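Local atomic coordinates of calmodulin, putative (Entamoeba histolytica, PDB entry 4OCI), a protein that binds calcium through an EF-hand loop and takes part in initiating phagocytosis of human erythrocytes by the amoeba. Residues 95-100 with 124-129. Sequence-based numbering, arbitrary orientation.
Sequences PAIELR and IDEQGV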
loop_
_atom_site.group_PDB
_atom_site.type_symbol
_atom_site.label_atom_id
_atom_site.label_comp_id
_atom_site.label_asym_id
_atom_site.label_seq_id
_atom_site.Cartn_x
_atom_site.Cartn_y
_atom_site.Cartn_z
ATOM N N PRO A 95 -8.849 -30.905 -7.895
ATOM C CA PRO A 95 -8.750 -30.405 -9.293
ATOM C C PRO A 95 -8.608 -28.912 -9.415
ATOM O O PRO A 95 -9.255 -28.189 -8.670
ATOM C CB PRO A 95 -10.056 -30.841 -9.934
ATOM C CG PRO A 95 -10.650 -31.875 -8.998
ATOM C CD PRO A 95 -10.125 -31.575 -7.615
ATOM N N ALA A 96 -7.763 -28.461 -10.357
ATOM C CA ALA A 96 -7.500 -27.090 -10.531
ATOM C C ALA A 96 -8.793 -26.396 -10.931
ATOM O O ALA A 96 -9.037 -25.218 -10.568
ATOM C CB ALA A 96 -6.447 -26.900 -11.623
ATOM N N ILE A 97 -9.620 -27.077 -11.716
ATOM C CA ILE A 97 -10.825 -26.411 -12.151
ATOM C C ILE A 97 -11.809 -26.202 -11.016
ATOM O O ILE A 97 -12.586 -25.211 -11.031
ATOM C CB ILE A 97 -11.506 -27.133 -13.344
ATOM C CG1 ILE A 97 -12.491 -26.122 -14.059
ATOM C CG2 ILE A 97 -12.211 -28.510 -12.894
ATOM C CD1 ILE A 97 -13.343 -26.857 -14.994
ATOM N N GLU A 98 -11.746 -27.069 -10.007
ATOM C CA GLU A 98 -12.631 -26.904 -8.847
ATOM C C GLU A 98 -12.097 -25.750 -7.934
ATOM O O GLU A 98 -12.863 -24.982 -7.327
ATOM C CB GLU A 98 -12.769 -28.177 -8.046
ATOM C CG GLU A 98 -13.562 -29.295 -8.806
ATOM C CD GLU A 98 -15.092 -28.937 -8.914
ATOM O OE1 GLU A 98 -15.638 -28.305 -7.934
ATOM O OE2 GLU A 98 -15.746 -29.271 -9.952
ATOM N N LEU A 99 -10.791 -25.693 -7.768
ATOM C CA LEU A 99 -10.170 -24.480 -7.197
ATOM C C LEU A 99 -10.599 -23.195 -7.923
ATOM O O LEU A 99 -10.913 -22.236 -7.280
ATOM C CB LEU A 99 -8.659 -24.585 -7.273
ATOM C CG LEU A 99 -7.983 -23.417 -6.512
ATOM C CD1 LEU A 99 -8.515 -23.191 -5.050
ATOM C CD2 LEU A 99 -6.477 -23.509 -6.545
ATOM N N ARG A 100 -10.512 -23.165 -9.247
ATOM C CA ARG A 100 -11.043 -22.044 -10.051
ATOM C C ARG A 100 -12.455 -21.735 -9.678
ATOM O O ARG A 100 -12.779 -20.565 -9.467
ATOM C CB ARG A 100 -10.915 -22.305 -11.567
ATOM C CG ARG A 100 -11.443 -21.193 -12.501
ATOM C CD ARG A 100 -11.326 -21.588 -13.991
ATOM N NE ARG A 100 -9.931 -21.521 -14.502
ATOM C CZ ARG A 100 -9.313 -20.404 -14.877
ATOM N NH1 ARG A 100 -9.898 -19.191 -14.758
ATOM N NH2 ARG A 100 -8.067 -20.473 -15.335
ATOM N N ILE A 124 0.284 -24.423 -12.375
ATOM C CA ILE A 124 -0.852 -25.270 -12.091
ATOM C C ILE A 124 -1.464 -25.451 -13.490
ATOM O O ILE A 124 -1.719 -24.450 -14.178
ATOM C CB ILE A 124 -1.824 -24.550 -11.122
ATOM C CG1 ILE A 124 -1.285 -24.550 -9.679
ATOM C CG2 ILE A 124 -3.259 -25.175 -11.239
ATOM C CD1 ILE A 124 -2.171 -23.786 -8.729
ATOM N N ASP A 125 -1.697 -26.699 -13.924
ATOM C CA ASP A 125 -2.444 -26.849 -15.202
ATOM C C ASP A 125 -3.901 -26.933 -14.982
ATOM O O ASP A 125 -4.353 -27.610 -14.071
ATOM C CB ASP A 125 -2.053 -28.053 -16.061
ATOM C CG ASP A 125 -2.771 -28.018 -17.485
ATOM O OD1 ASP A 125 -2.404 -27.129 -18.356
ATOM O OD2 ASP A 125 -3.716 -28.858 -17.742
ATOM N N GLU A 126 -4.634 -26.331 -15.898
ATOM C CA GLU A 126 -6.102 -26.268 -15.884
ATOM C C GLU A 126 -6.827 -27.619 -15.850
ATOM O O GLU A 126 -7.887 -27.733 -15.265
ATOM C CB GLU A 126 -6.577 -25.495 -17.138
ATOM C CG GLU A 126 -7.880 -24.720 -16.909
ATOM C CD GLU A 126 -7.925 -23.910 -15.576
ATOM O OE1 GLU A 126 -7.040 -23.028 -15.379
ATOM O OE2 GLU A 126 -8.873 -24.159 -14.767
ATOM N N GLN A 127 -6.246 -28.625 -16.499
ATOM C CA GLN A 127 -6.770 -29.990 -16.462
ATOM C C GLN A 127 -6.169 -30.903 -15.377
ATOM O O GLN A 127 -6.414 -32.119 -15.357
ATOM C CB GLN A 127 -6.629 -30.627 -17.843
ATOM C CG GLN A 127 -7.504 -29.923 -18.922
ATOM C CD GLN A 127 -6.880 -28.594 -19.530
ATOM O OE1 GLN A 127 -5.633 -28.383 -19.512
ATOM N NE2 GLN A 127 -7.761 -27.698 -20.068
ATOM N N GLY A 128 -5.403 -30.328 -14.454
ATOM C CA GLY A 128 -4.674 -31.137 -13.498
ATOM C C GLY A 128 -5.187 -30.897 -12.076
ATOM O O GLY A 128 -6.344 -30.458 -11.892
ATOM N N VAL A 129 -4.313 -31.184 -11.105
ATOM C CA VAL A 129 -4.659 -31.106 -9.712
ATOM C C VAL A 129 -3.812 -30.030 -9.039
ATOM O O VAL A 129 -2.787 -29.590 -9.556
ATOM C CB VAL A 129 -4.525 -32.493 -8.982
ATOM C CG1 VAL A 129 -5.365 -33.588 -9.682
ATOM C CG2 VAL A 129 -3.063 -32.982 -8.837
HETATM O O HOH W 1 -8.643 -29.616 -13.228
#
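In the C-terminal EF-hand pair, strand 93-95 of the short antiparallel sheet that couples the two loops runs straight into helix 96-106, and here residues 124-129, the end of the second loop and the first residue of strand 129-131, fold over that helix's first turn. Pro95, in the N-cap position, faces Val129 as a non-hydrogen-bonded pair with side chains diverging. One residue on, Ala96 N donates a nearly straight bond (173°) to Gly128 O at 2.9 Å. The same carbonyl oxygen accepts from a water that also donates to Glu126 O and accepts from Ile97 N, so solvent bridges the loop to a backbone N-H of the helix's first turn. The Ala96 methyl is buried against the loop, its CB 3.6 Å from Ile124 CG2, with Phe119 and Phe135 of the flanking helices packing on Ile124. A type I turn from Asp125 to Gly128 shapes this part of the loop; inside it Asp125 OD2 accepts from Gln127 N, forming an Asx turn. Arg100, fully extended through chi2 and then bent at chi3 (-75°), meets Glu126 side-on in a two-pronged salt bridge. Its guanidinium is also held by Gln112 O and Thr116 OG1 of helix 112-122. Both carboxylate oxygens lie in the guanidinium plane but are approached from above their own, the planes 56° apart: Arg100 NE reaches Glu126 OE2 at 2.9 Å, and Arg100 NH2 reaches Glu126 OE1 at 2.8 Å.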